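Local coordinates for protein chitinase (Jonesia denitrificans, PDB 5VG0) that carries a copper-dependent lytic polysaccharide monooxygenase domain, the part described here, and probably helps to break down chitin, at residues 1-6 against 10-15; 31-36 against 47-52; 41-46 against 51-56; 81-86 against 104-109; 123-126 against 131-134. One frame throughout, in Å; residues are numbered along the deposited sequence. Where two conformers were deposited one is given.

Contacts 1, 2, 4 and 5 are buried, whereas contact 3 is only partly so. Contact 5 pairs two neighbouring strands of one sheet by backbone hydrogen bonds. Contact 4 instead joins the two sheets through aromatic side chains. Contact 1 sets the N-terminal strand, which follows the copper ligand His1, on a short helix. Contacts 2 and 3 share Ile51 and Leu52 in the loop between strands 34-36 and 62-64; the first is mainly apolar and the second is held by a carboxylate. His1 of contact 1, Glu34 of contact 2 and Phe133 of contact 5 all line the peroxide pocket. Trp83 of contact 4 stacks on Trp124 of contact 5.

Contact 1: residues 1-6 against 10-15; sequences HGWVTD and RQALCA. With CU (copper (II) ion), chain C; PER (peroxide ion), chain D.
The N-terminal strand of the lytic polysaccharide monooxygenase beta sandwich, which follows His1 of the copper-binding histidine brace, rests Trp3 and Val4 on Gln11 and Ala12 of helix 10-15. Strand and helix run nearly at right angles, 79° apart. The methyl of Ala12 is the main point of touch. It lies at the edge of the Trp3 indole, near the ring plane, with Ala12 CB 3.7 Å from Trp3 CD1. The same CB sits 3.6 Å from Val4 O. Trp3 CG lies between its backbone N and carbonyl carbon (chi1 76°), which turns the pyrrole edge of the ring to the helix. Thr5 CG2 lies over one face of the indole, toward its rim. Beside Ala12, Gln11 CG meets Trp3 CB at 4.1 Å. Gln11 bends at chi2, and its NE2 is bonded to Tyr134 O of strand 131-141. A water links the two segments closer to the metal: it donates to Gly2 O at 2.9 Å and accepts from Gln11 NE2 at 3.2 Å. His78 completes the brace, and peroxide and a water also bind the copper. His1 itself chelates the ion through its terminal N at 2.2 Å and its ring ND1 at 2.0 Å.

Contact 2: residues 31-36 against 47-52; sequences QSVEAP and EAFAIL
Ser32 O is approached from two directions. Glu34 N gives it a weak hydrogen bond of 2.8 Å, which closes an inverse gamma turn centred on Val33. From the other segment Phe49 CE2 comes to 3.3 Å of Ser32 O, with the oxygen set obliquely to the ring. The rest of the contact is apolar. The turn at Val33 presents its two methyls to the 3-10 segment. Val33 CG2 touches two residues there: it lies 4.1 Å from Phe49 CD2 and 3.8 Å from Leu52 CD1. Val33 and Leu52 meet tip to tip, while Val33 CG2 is oblique to the Phe49 ring. Phe49 CG is anti to the carbonyl carbon (chi1 -52°), and this carries the ring out to the Ser32 carbonyl. One ring face is covered by its own neighbour, with Ala48 CB over the centre, 4.0 Å above the plane. The backbone bond from Leu52 N to Phe49 O, 3.0 Å long, keeps the two apolar side chains together against Val33. Ser32 OG is bonded to Glu29, and Glu34 lines the peroxide pocket. Strand 34-36, and Val33 just before it, bond to strand 131-141 (Val33 with Tyr134, Ala35 with Ala132). The 3-10 segment 47-52, in the loop leading to strand 62-64, packs on Ser32 and Val33, where the chain enters strand 34-36.

Contact 3: residues 41-46 against 51-56; sequences TCSGGN and ILDDNS
The Asp53 carboxylate takes two protein donors on one face of its plane and a water on the other. Ser43 N reaches Asp53 OD1 at 3.0 Å, and Ser43 OG reaches Asp53 OD2 at 2.6 Å. Both come on the syn sides, 31° and 24° out of the plane. The two bonds together fix the rotation of the carboxylate. The water on the opposite face donates to Asp53 OD1 at 2.8 Å and accepts from Cys42 N at 2.9 Å. Ser43 OG stands between its backbone N and carbonyl carbon (chi1 68°). From there it can donate to Asp53 and also accept from Gly45 N, 3.0 Å away. With an alanine in place of Asp53, Ser43 N and OG would probably be left without their acceptors and the turn held less firmly. Beside the carboxylate, Cys42 CB packs on Leu52 CB at 4.2 Å and comes to 3.3 Å of Leu52 O. Cys42 is joined by a disulfide to Cys136 of strand 131-141, and Leu52 O accepts from Arg10 NH1. Further along, Ser56 N bonds Asp54 OD1 in an Asx turn, and Ser56 OG donates to the same oxygen. This is a loop built of turns, between strands 34-36 and 62-64. A type I turn from Thr41 to Gly44 overlaps a type I' turn from Ser43 to Asn46, and the Ser43 to Gly45 bond is an ST turn.

Contact 4: residues 81-86 against 104-109; sequences STWEYF and TSLTHT
An aromatic cluster of Trp83, Tyr85 and His108, with Leu106 packed on it, lies in the core of the beta sandwich. Strand 80-87 belongs to the mixed sheet, and strand 105-110 is an outer strand of the three-stranded sheet. The strands do not pair; the axes of segments 82-86 and 105-109 stay 10.6 Å apart at their closest, and only side chains bridge them. Leu106 and His108 share one face of the Trp83 indole. His108 comes edge-on over the five-membered ring, a T-shaped pair with planes at 69°. Its CE1 points in, 3.4 Å from Trp83 CG. Leu106 CD2 lies over the six-membered ring, 3.7 Å from the centroid and 29° off the normal, a CH-pi contact. The packing is tight here: Leu106 CD2 is 3.3 Å from Trp83 CZ2. Leu106 CG is anti to the backbone N (chi1 177°), and the CD2 branch extends from it to the indole. The other face of Trp83 is stacked on Trp124, so the indole is sandwiched. Trp83 NE1 bonds to Gln97, and the His108 ring is also stacked with Phe95. Tyr85 and His108 meet rim to rim, with their planes nearly perpendicular. The tyrosine hydroxyl lies in the plane of the imidazole at its edge. This buried hydroxyl has two partners, because Trp72 NE1 is also hydrogen-bonded to it. His108 is thus held on neighbouring ring atoms, CE1 against the indole face and ND1 in a 2.7 Å hydrogen bond with Tyr85 OH.

Contact 5: residues 123-126 against 131-134; sequences RWNV and NAFY
Residues 123-126 and 131-134 pair antiparallel, with Trp124 and Phe133 as a hydrogen-bonded pair. Trp124 N donates to Phe133 O at 2.9 Å in a nearly straight bond (171°), and Phe133 N donates back to Trp124 O at 2.9 Å. Val126 N adds a bond of 3.2 Å to Asn131 O. On one face of the sheet Trp124 and Phe133 lie side by side and point the same way. Trp124 CE3 meets Phe133 CD1 at 3.6 Å, with the planes oblique at 34°. Trp124 CG is anti to the backbone N (chi1 170°), which lays the indole alongside the phenyl ring. Val126 CG2 touches the edge of that ring, 3.9 Å from Phe133 CE1. This is the beta hairpin of strands 118-126 and 131-141 in the monooxygenase sandwich, and Phe133 lines the peroxide pocket beside the copper. Replacing Trp124 with an alanine would probably leave Phe133 without its flanking ring and free to shift beside the pocket. On the other face the Arg123 chain runs alongside Tyr134, with Arg123 CD 3.5 Å from Tyr134 CE2. Arg123 ends in a salt bridge with Glu84, and Tyr134 OH bonds to Pro36 O. Next to them on this face, Ala132 CB sits 3.6 Å from Asn125 OD1, while Asn125 ND2 bonds to Glu84.

Contact 1: residues 1-6 against 10-15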
# COMPACT_ATOMS: atom_id res chain seq x y z
N HIS A 1 2.90 11.08 -4.52
CA HIS A 1 2.47 9.96 -5.35
C HIS A 1 3.48 8.83 -5.30
O HIS A 1 4.69 9.07 -5.35
CB HIS A 1 2.24 10.42 -6.79
CG HIS A 1 0.97 11.18 -6.95
ND1 HIS A 1 0.62 12.22 -6.13
CD2 HIS A 1 -0.06 11.03 -7.81
CE1 HIS A 1 -0.55 12.70 -6.49
NE2 HIS A 1 -0.99 11.99 -7.51
N GLY A 2 2.99 7.61 -5.19
CA GLY A 2 3.86 6.44 -5.12
C GLY A 2 3.04 5.24 -4.74
O GLY A 2 1.88 5.34 -4.35
N TRP A 3 3.66 4.07 -4.85
CA TRP A 3 2.97 2.82 -4.55
C TRP A 3 3.98 1.75 -4.14
O TRP A 3 5.18 1.88 -4.37
CB TRP A 3 2.06 2.37 -5.70
CG TRP A 3 2.71 1.77 -6.89
CD1 TRP A 3 2.69 0.45 -7.21
CD2 TRP A 3 3.40 2.42 -7.96
NE1 TRP A 3 3.32 0.23 -8.40
CE2 TRP A 3 3.77 1.43 -8.89
CE3 TRP A 3 3.74 3.75 -8.23
CZ2 TRP A 3 4.47 1.71 -10.06
CZ3 TRP A 3 4.42 4.04 -9.39
CH2 TRP A 3 4.79 3.03 -10.29
N VAL A 4 3.45 0.68 -3.56
CA VAL A 4 4.26 -0.44 -3.11
C VAL A 4 4.39 -1.44 -4.24
O VAL A 4 3.39 -1.96 -4.76
CB VAL A 4 3.64 -1.10 -1.86
CG1 VAL A 4 4.41 -2.33 -1.47
CG2 VAL A 4 3.60 -0.11 -0.71
N THR A 5 5.62 -1.73 -4.62
CA THR A 5 5.89 -2.61 -5.74
C THR A 5 6.25 -4.04 -5.33
O THR A 5 6.10 -4.94 -6.15
CB THR A 5 7.02 -2.05 -6.60
OG1 THR A 5 8.19 -1.95 -5.81
CG2 THR A 5 6.66 -0.66 -7.16
N ASP A 6 6.71 -4.27 -4.11
CA ASP A 6 7.13 -5.59 -3.68
C ASP A 6 7.00 -5.68 -2.16
O ASP A 6 7.54 -4.86 -1.45
CB ASP A 6 8.56 -5.86 -4.09
CG ASP A 6 8.98 -7.27 -3.80
OD1 ASP A 6 8.22 -8.19 -4.16
OD2 ASP A 6 10.06 -7.47 -3.22
N ARG A 10 -2.27 -4.14 -4.54
CA ARG A 10 -3.38 -4.33 -5.46
C ARG A 10 -3.24 -3.44 -6.69
O ARG A 10 -3.41 -3.90 -7.82
CB ARG A 10 -4.72 -4.13 -4.74
CG ARG A 10 -5.02 -5.23 -3.73
CD ARG A 10 -6.41 -5.09 -3.14
NE ARG A 10 -6.65 -6.17 -2.19
CZ ARG A 10 -7.77 -6.37 -1.53
NH1 ARG A 10 -8.80 -5.57 -1.68
NH2 ARG A 10 -7.83 -7.41 -0.72
N GLN A 11 -2.88 -2.17 -6.49
CA GLN A 11 -2.73 -1.28 -7.64
C GLN A 11 -1.55 -1.69 -8.51
O GLN A 11 -1.61 -1.54 -9.73
CB GLN A 11 -2.67 0.20 -7.22
CG GLN A 11 -1.65 0.58 -6.16
CD GLN A 11 -2.27 0.65 -4.79
OE1 GLN A 11 -2.84 -0.32 -4.31
NE2 GLN A 11 -2.21 1.82 -4.17
N ALA A 12 -0.46 -2.18 -7.90
CA ALA A 12 0.67 -2.67 -8.70
C ALA A 12 0.27 -3.83 -9.59
O ALA A 12 0.70 -3.91 -10.75
CB ALA A 12 1.80 -3.12 -7.78
N LEU A 13 -0.54 -4.75 -9.07
CA LEU A 13 -0.96 -5.91 -9.85
C LEU A 13 -1.85 -5.49 -11.00
O LEU A 13 -1.74 -6.03 -12.11
CB LEU A 13 -1.66 -6.90 -8.93
CG LEU A 13 -0.73 -7.55 -7.91
CD1 LEU A 13 -1.53 -8.21 -6.80
CD2 LEU A 13 0.20 -8.54 -8.53
N CYS A 14 -2.72 -4.52 -10.77
CA CYS A 14 -3.52 -3.97 -11.86
C CYS A 14 -2.61 -3.38 -12.94
O CYS A 14 -2.79 -3.64 -14.13
CB CYS A 14 -4.48 -2.90 -11.33
SG CYS A 14 -5.81 -3.55 -10.31
N ALA A 15 -1.65 -2.55 -12.53
CA ALA A 15 -0.81 -1.82 -13.48
C ALA A 15 0.13 -2.76 -14.24
O ALA A 15 0.55 -2.43 -15.35
CB ALA A 15 -0.02 -0.75 -12.73
CU CU C . 1.93 12.99 -4.82
O1 PER D . 0.34 14.17 -3.99
O2 PER D . 1.09 14.58 -5.21
O HOH W 1 -0.94 4.72 -4.80
O HOH W 2 2.33 14.63 -6.59

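Contact 2: residues 31-36 against 47-52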
# COMPACT_ATOMS: atom_id res chain seq x y z
N GLN A 31 0.17 5.06 -8.82
CA GLN A 31 0.77 5.97 -7.87
C GLN A 31 -0.24 6.92 -7.22
O GLN A 31 0.15 7.67 -6.33
CB GLN A 31 1.85 6.81 -8.57
CG GLN A 31 1.35 7.81 -9.63
CD GLN A 31 1.19 7.24 -11.03
OE1 GLN A 31 1.16 6.04 -11.24
NE2 GLN A 31 1.07 8.14 -12.00
N SER A 32 -1.50 6.90 -7.65
CA SER A 32 -2.42 8.01 -7.39
C SER A 32 -3.49 7.72 -6.34
O SER A 32 -4.48 8.45 -6.30
CB SER A 32 -3.07 8.45 -8.69
OG SER A 32 -2.05 8.87 -9.58
N VAL A 33 -3.31 6.71 -5.49
CA VAL A 33 -4.37 6.37 -4.54
C VAL A 33 -4.24 7.26 -3.31
O VAL A 33 -3.76 6.86 -2.25
CB VAL A 33 -4.39 4.87 -4.20
CG1 VAL A 33 -5.61 4.56 -3.35
CG2 VAL A 33 -4.40 4.04 -5.48
N GLU A 34 -4.71 8.48 -3.48
CA GLU A 34 -4.60 9.57 -2.53
C GLU A 34 -5.98 9.85 -1.96
O GLU A 34 -6.96 9.93 -2.70
CB GLU A 34 -4.10 10.82 -3.27
CG GLU A 34 -3.81 12.00 -2.39
CD GLU A 34 -3.28 13.16 -3.16
OE1 GLU A 34 -3.57 13.28 -4.36
OE2 GLU A 34 -2.54 13.96 -2.56
N ALA A 35 -6.06 10.03 -0.64
CA ALA A 35 -7.33 10.36 -0.01
C ALA A 35 -7.03 10.99 1.34
O ALA A 35 -5.90 10.93 1.82
CB ALA A 35 -8.21 9.11 0.17
N PRO A 36 -8.02 11.59 1.98
CA PRO A 36 -7.74 12.21 3.28
C PRO A 36 -7.19 11.21 4.28
O PRO A 36 -7.50 10.02 4.26
CB PRO A 36 -9.11 12.74 3.72
CG PRO A 36 -9.82 13.01 2.44
CD PRO A 36 -9.38 11.90 1.52
N GLU A 47 -13.11 7.50 -4.54
CA GLU A 47 -14.16 6.81 -5.27
C GLU A 47 -13.71 6.34 -6.65
O GLU A 47 -14.28 5.38 -7.19
CB GLU A 47 -15.40 7.70 -5.37
CG GLU A 47 -15.98 8.11 -4.01
CD GLU A 47 -17.07 9.18 -4.12
OE1 GLU A 47 -17.55 9.64 -3.06
OE2 GLU A 47 -17.44 9.56 -5.25
N ALA A 48 -12.72 7.00 -7.25
CA ALA A 48 -12.25 6.60 -8.57
C ALA A 48 -11.64 5.21 -8.54
O ALA A 48 -11.59 4.54 -9.59
CB ALA A 48 -11.21 7.59 -9.08
N PHE A 49 -11.20 4.76 -7.37
CA PHE A 49 -10.44 3.53 -7.22
C PHE A 49 -11.14 2.54 -6.29
O PHE A 49 -10.50 1.71 -5.64
CB PHE A 49 -9.01 3.85 -6.76
CG PHE A 49 -8.30 4.87 -7.63
CD1 PHE A 49 -8.28 4.76 -9.01
CD2 PHE A 49 -7.68 5.95 -7.05
CE1 PHE A 49 -7.62 5.70 -9.78
CE2 PHE A 49 -7.03 6.90 -7.82
CZ PHE A 49 -7.00 6.77 -9.18
N ALA A 50 -12.48 2.56 -6.29
CA ALA A 50 -13.26 1.69 -5.41
C ALA A 50 -13.00 0.21 -5.67
O ALA A 50 -13.22 -0.60 -4.77
CB ALA A 50 -14.75 1.98 -5.56
N ILE A 51 -12.57 -0.17 -6.87
CA ILE A 51 -12.28 -1.57 -7.14
C ILE A 51 -11.27 -2.13 -6.16
O ILE A 51 -11.29 -3.33 -5.86
CB ILE A 51 -11.81 -1.75 -8.59
CG1 ILE A 51 -11.71 -3.25 -8.93
CG2 ILE A 51 -10.47 -1.06 -8.81
CD1 ILE A 51 -12.06 -3.61 -10.31
N LEU A 52 -10.36 -1.29 -5.65
CA LEU A 52 -9.34 -1.77 -4.73
C LEU A 52 -9.92 -2.29 -3.43
O LEU A 52 -9.22 -3.00 -2.70
CB LEU A 52 -8.33 -0.67 -4.43
CG LEU A 52 -7.57 -0.13 -5.65
CD1 LEU A 52 -6.70 1.04 -5.23
CD2 LEU A 52 -6.73 -1.22 -6.31

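Contact 3: residues 41-46 against 51-56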
# COMPACT_ATOMS: atom_id res chain seq x y z
N THR A 41 -9.09 1.70 4.60
CA THR A 41 -9.49 0.93 3.43
C THR A 41 -8.41 1.02 2.36
O THR A 41 -7.58 1.93 2.34
CB THR A 41 -10.81 1.46 2.87
OG1 THR A 41 -10.65 2.85 2.60
CG2 THR A 41 -11.94 1.22 3.86
N CYS A 42 -8.48 0.07 1.42
CA CYS A 42 -7.46 -0.05 0.39
C CYS A 42 -7.49 1.09 -0.62
O CYS A 42 -6.46 1.40 -1.21
CB CYS A 42 -7.64 -1.39 -0.34
SG CYS A 42 -7.43 -2.82 0.72
N SER A 43 -8.65 1.71 -0.84
CA SER A 43 -8.76 2.88 -1.71
C SER A 43 -8.65 4.19 -0.95
O SER A 43 -8.67 5.26 -1.57
CB SER A 43 -10.10 2.88 -2.41
OG SER A 43 -11.13 3.12 -1.46
N GLY A 44 -8.60 4.13 0.39
CA GLY A 44 -8.70 5.32 1.20
C GLY A 44 -10.04 6.02 1.13
O GLY A 44 -10.18 7.10 1.70
N GLY A 45 -11.01 5.44 0.43
CA GLY A 45 -12.24 6.13 0.13
C GLY A 45 -12.20 6.98 -1.12
O GLY A 45 -13.16 7.72 -1.38
N ASN A 46 -11.13 6.91 -1.90
CA ASN A 46 -11.08 7.59 -3.19
C ASN A 46 -12.01 6.85 -4.16
O ASN A 46 -11.74 5.71 -4.54
CB ASN A 46 -9.64 7.60 -3.69
CG ASN A 46 -9.47 8.40 -4.96
OD1 ASN A 46 -10.34 8.38 -5.84
ND2 ASN A 46 -8.36 9.11 -5.07
N ILE A 51 -12.57 -0.17 -6.87
CA ILE A 51 -12.28 -1.57 -7.14
C ILE A 51 -11.27 -2.13 -6.16
O ILE A 51 -11.29 -3.33 -5.86
CB ILE A 51 -11.81 -1.75 -8.59
CG1 ILE A 51 -11.71 -3.25 -8.93
CG2 ILE A 51 -10.47 -1.06 -8.81
CD1 ILE A 51 -12.06 -3.61 -10.31
N LEU A 52 -10.36 -1.29 -5.65
CA LEU A 52 -9.34 -1.77 -4.73
C LEU A 52 -9.92 -2.29 -3.43
O LEU A 52 -9.22 -3.00 -2.70
CB LEU A 52 -8.33 -0.67 -4.43
CG LEU A 52 -7.57 -0.13 -5.65
CD1 LEU A 52 -6.70 1.04 -5.23
CD2 LEU A 52 -6.73 -1.22 -6.31
N ASP A 53 -11.15 -1.92 -3.10
CA ASP A 53 -11.82 -2.38 -1.89
C ASP A 53 -12.64 -3.64 -2.11
O ASP A 53 -13.20 -4.16 -1.15
CB ASP A 53 -12.77 -1.31 -1.36
CG ASP A 53 -12.08 -0.01 -0.99
OD1 ASP A 53 -10.98 -0.06 -0.44
OD2 ASP A 53 -12.68 1.07 -1.21
N ASP A 54 -12.74 -4.14 -3.34
CA ASP A 54 -13.67 -5.22 -3.66
C ASP A 54 -12.98 -6.56 -3.41
O ASP A 54 -12.22 -7.05 -4.25
CB ASP A 54 -14.11 -5.10 -5.11
CG ASP A 54 -15.15 -6.12 -5.50
OD1 ASP A 54 -15.44 -7.02 -4.69
OD2 ASP A 54 -15.67 -5.99 -6.61
N ASN A 55 -13.27 -7.17 -2.27
CA ASN A 55 -12.65 -8.43 -1.89
C ASN A 55 -13.26 -9.63 -2.61
O ASN A 55 -12.74 -10.74 -2.46
CB ASN A 55 -12.71 -8.63 -0.38
CG ASN A 55 -11.89 -7.61 0.35
OD1 ASN A 55 -10.75 -7.32 -0.01
ND2 ASN A 55 -12.47 -7.02 1.36
N SER A 56 -14.32 -9.45 -3.39
CA SER A 56 -14.88 -10.55 -4.15
C SER A 56 -14.06 -10.88 -5.39
O SER A 56 -14.22 -11.96 -5.97
CB SER A 56 -16.32 -10.25 -4.54
OG SER A 56 -16.41 -9.34 -5.63
O HOH W 3 -10.67 -1.89 1.60

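Contact 4: residues 81-86 against 104-109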
# COMPACT_ATOMS: atom_id res chain seq x y z
N SER A 81 5.33 12.52 7.22
CA SER A 81 5.30 12.34 8.67
C SER A 81 5.62 10.89 8.99
O SER A 81 6.76 10.58 9.33
CB SER A 81 3.96 12.80 9.25
OG SER A 81 2.91 12.16 8.58
N THR A 82 4.66 9.99 8.84
CA THR A 82 4.87 8.58 9.12
C THR A 82 4.41 7.70 7.97
O THR A 82 3.55 8.06 7.17
CB THR A 82 4.12 8.14 10.39
OG1 THR A 82 2.74 8.44 10.24
CG2 THR A 82 4.68 8.79 11.63
N TRP A 83 5.00 6.52 7.96
CA TRP A 83 4.55 5.37 7.19
C TRP A 83 3.94 4.41 8.21
O TRP A 83 4.63 3.98 9.14
CB TRP A 83 5.73 4.70 6.49
CG TRP A 83 6.60 5.62 5.69
CD1 TRP A 83 7.64 6.36 6.15
CD2 TRP A 83 6.49 5.88 4.30
NE1 TRP A 83 8.19 7.07 5.13
CE2 TRP A 83 7.50 6.80 3.98
CE3 TRP A 83 5.64 5.43 3.29
CZ2 TRP A 83 7.68 7.28 2.69
CZ3 TRP A 83 5.82 5.90 2.01
CH2 TRP A 83 6.82 6.82 1.72
N GLU A 84 2.67 4.08 8.05
CA GLU A 84 1.98 3.20 8.98
C GLU A 84 1.60 1.92 8.26
O GLU A 84 1.06 1.96 7.16
CB GLU A 84 0.71 3.87 9.51
CG GLU A 84 0.99 5.08 10.39
CD GLU A 84 -0.28 5.79 10.79
OE1 GLU A 84 -1.00 6.25 9.89
OE2 GLU A 84 -0.55 5.85 12.00
N TYR A 85 1.87 0.80 8.89
CA TYR A 85 1.56 -0.51 8.35
C TYR A 85 0.57 -1.22 9.26
O TYR A 85 0.85 -1.40 10.45
CB TYR A 85 2.82 -1.35 8.18
CG TYR A 85 3.76 -0.76 7.17
CD1 TYR A 85 3.62 -1.03 5.83
CD2 TYR A 85 4.76 0.11 7.54
CE1 TYR A 85 4.46 -0.49 4.89
CE2 TYR A 85 5.62 0.66 6.58
CZ TYR A 85 5.46 0.35 5.26
OH TYR A 85 6.27 0.86 4.28
N PHE A 86 -0.56 -1.60 8.69
CA PHE A 86 -1.63 -2.29 9.39
C PHE A 86 -1.70 -3.72 8.88
O PHE A 86 -1.46 -3.98 7.71
CB PHE A 86 -2.99 -1.62 9.09
CG PHE A 86 -3.11 -0.20 9.55
CD1 PHE A 86 -2.54 0.84 8.83
CD2 PHE A 86 -3.83 0.10 10.69
CE1 PHE A 86 -2.66 2.14 9.27
CE2 PHE A 86 -3.95 1.40 11.12
CZ PHE A 86 -3.36 2.42 10.40
N THR A 104 13.23 8.15 -3.43
CA THR A 104 12.21 7.66 -4.35
C THR A 104 12.17 6.14 -4.44
O THR A 104 11.18 5.58 -4.92
CB THR A 104 12.36 8.28 -5.73
OG1 THR A 104 13.70 8.09 -6.18
CG2 THR A 104 12.02 9.77 -5.71
N SER A 105 13.21 5.45 -3.99
CA SER A 105 13.17 4.01 -3.77
C SER A 105 13.40 3.79 -2.29
O SER A 105 14.45 4.16 -1.77
CB SER A 105 14.25 3.31 -4.58
OG SER A 105 14.18 1.92 -4.34
N LEU A 106 12.42 3.23 -1.60
CA LEU A 106 12.42 3.13 -0.15
C LEU A 106 12.03 1.72 0.25
O LEU A 106 11.03 1.20 -0.23
CB LEU A 106 11.40 4.12 0.43
CG LEU A 106 11.19 4.13 1.93
CD1 LEU A 106 12.45 4.51 2.67
CD2 LEU A 106 10.08 5.09 2.25
N THR A 107 12.82 1.11 1.13
CA THR A 107 12.53 -0.22 1.64
C THR A 107 12.38 -0.18 3.15
O THR A 107 13.23 0.39 3.84
CB THR A 107 13.61 -1.21 1.19
OG1 THR A 107 13.64 -1.25 -0.24
CG2 THR A 107 13.35 -2.59 1.74
N HIS A 108 11.32 -0.79 3.65
CA HIS A 108 11.08 -0.98 5.07
C HIS A 108 11.02 -2.47 5.37
O HIS A 108 10.46 -3.24 4.59
CB HIS A 108 9.75 -0.38 5.46
CG HIS A 108 9.74 1.11 5.47
ND1 HIS A 108 8.63 1.84 5.13
CD2 HIS A 108 10.69 2.00 5.82
CE1 HIS A 108 8.90 3.12 5.26
NE2 HIS A 108 10.14 3.25 5.67
N THR A 109 11.55 -2.86 6.50
CA THR A 109 11.48 -4.24 6.95
C THR A 109 10.38 -4.39 7.98
O THR A 109 10.43 -3.78 9.05
CB THR A 109 12.81 -4.70 7.54
OG1 THR A 109 13.84 -4.51 6.57
CG2 THR A 109 12.75 -6.17 7.95

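Contact 5: residues 123-126 against 131-134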
# COMPACT_ATOMS: atom_id res chain seq x y z
N ARG A 123 -0.11 2.93 4.79
CA ARG A 123 -0.65 4.28 4.74
C ARG A 123 0.52 5.25 4.83
O ARG A 123 1.22 5.28 5.84
CB ARG A 123 -1.64 4.46 5.88
CG ARG A 123 -2.42 5.72 5.85
CD ARG A 123 -3.63 5.60 6.78
NE ARG A 123 -3.26 5.77 8.18
CZ ARG A 123 -4.13 5.82 9.18
NH1 ARG A 123 -5.42 5.64 8.97
NH2 ARG A 123 -3.70 6.05 10.41
N TRP A 124 0.73 6.00 3.77
CA TRP A 124 1.81 6.98 3.68
C TRP A 124 1.22 8.36 3.96
O TRP A 124 0.44 8.88 3.16
CB TRP A 124 2.40 6.94 2.27
CG TRP A 124 3.36 8.04 1.95
CD1 TRP A 124 4.08 8.80 2.82
CD2 TRP A 124 3.72 8.48 0.64
NE1 TRP A 124 4.85 9.69 2.12
CE2 TRP A 124 4.65 9.52 0.78
CE3 TRP A 124 3.35 8.09 -0.65
CZ2 TRP A 124 5.21 10.18 -0.31
CZ3 TRP A 124 3.91 8.75 -1.73
CH2 TRP A 124 4.82 9.78 -1.55
N ASN A 125 1.57 8.94 5.11
CA ASN A 125 1.03 10.23 5.52
C ASN A 125 1.94 11.37 5.07
O ASN A 125 3.12 11.41 5.40
CB ASN A 125 0.87 10.25 7.04
CG ASN A 125 -0.13 9.24 7.51
OD1 ASN A 125 -1.29 9.25 7.12
ND2 ASN A 125 0.31 8.35 8.35
N VAL A 126 1.38 12.31 4.34
CA VAL A 126 2.12 13.45 3.83
C VAL A 126 2.10 14.55 4.90
O VAL A 126 1.06 14.85 5.48
CB VAL A 126 1.49 13.93 2.51
CG1 VAL A 126 2.16 15.20 2.01
CG2 VAL A 126 1.59 12.80 1.47
N ASN A 131 -3.56 14.68 3.09
CA ASN A 131 -3.74 13.42 2.39
C ASN A 131 -2.74 12.36 2.80
O ASN A 131 -1.66 12.62 3.32
CB ASN A 131 -3.68 13.63 0.88
CG ASN A 131 -4.83 14.45 0.39
OD1 ASN A 131 -5.93 14.42 0.96
ND2 ASN A 131 -4.59 15.24 -0.63
N ALA A 132 -3.15 11.13 2.51
CA ALA A 132 -2.32 9.95 2.62
C ALA A 132 -2.49 9.13 1.35
O ALA A 132 -3.45 9.31 0.59
CB ALA A 132 -2.69 9.12 3.83
N PHE A 133 -1.56 8.22 1.13
CA PHE A 133 -1.62 7.26 0.05
C PHE A 133 -1.83 5.87 0.63
O PHE A 133 -1.24 5.52 1.65
CB PHE A 133 -0.35 7.31 -0.82
CG PHE A 133 -0.25 8.58 -1.59
CD1 PHE A 133 0.19 9.74 -0.99
CD2 PHE A 133 -0.66 8.64 -2.91
CE1 PHE A 133 0.20 10.93 -1.68
CE2 PHE A 133 -0.64 9.82 -3.60
CZ PHE A 133 -0.22 10.97 -2.98
N TYR A 134 -2.67 5.08 -0.03
CA TYR A 134 -3.20 3.84 0.52
C TYR A 134 -2.84 2.68 -0.38
O TYR A 134 -3.19 2.67 -1.56
CB TYR A 134 -4.72 3.96 0.66
CG TYR A 134 -5.14 4.96 1.71
CD1 TYR A 134 -5.23 6.33 1.43
CD2 TYR A 134 -5.42 4.55 3.01
CE1 TYR A 134 -5.60 7.24 2.42
CE2 TYR A 134 -5.79 5.45 3.98
CZ TYR A 134 -5.87 6.79 3.69
OH TYR A 134 -6.25 7.64 4.71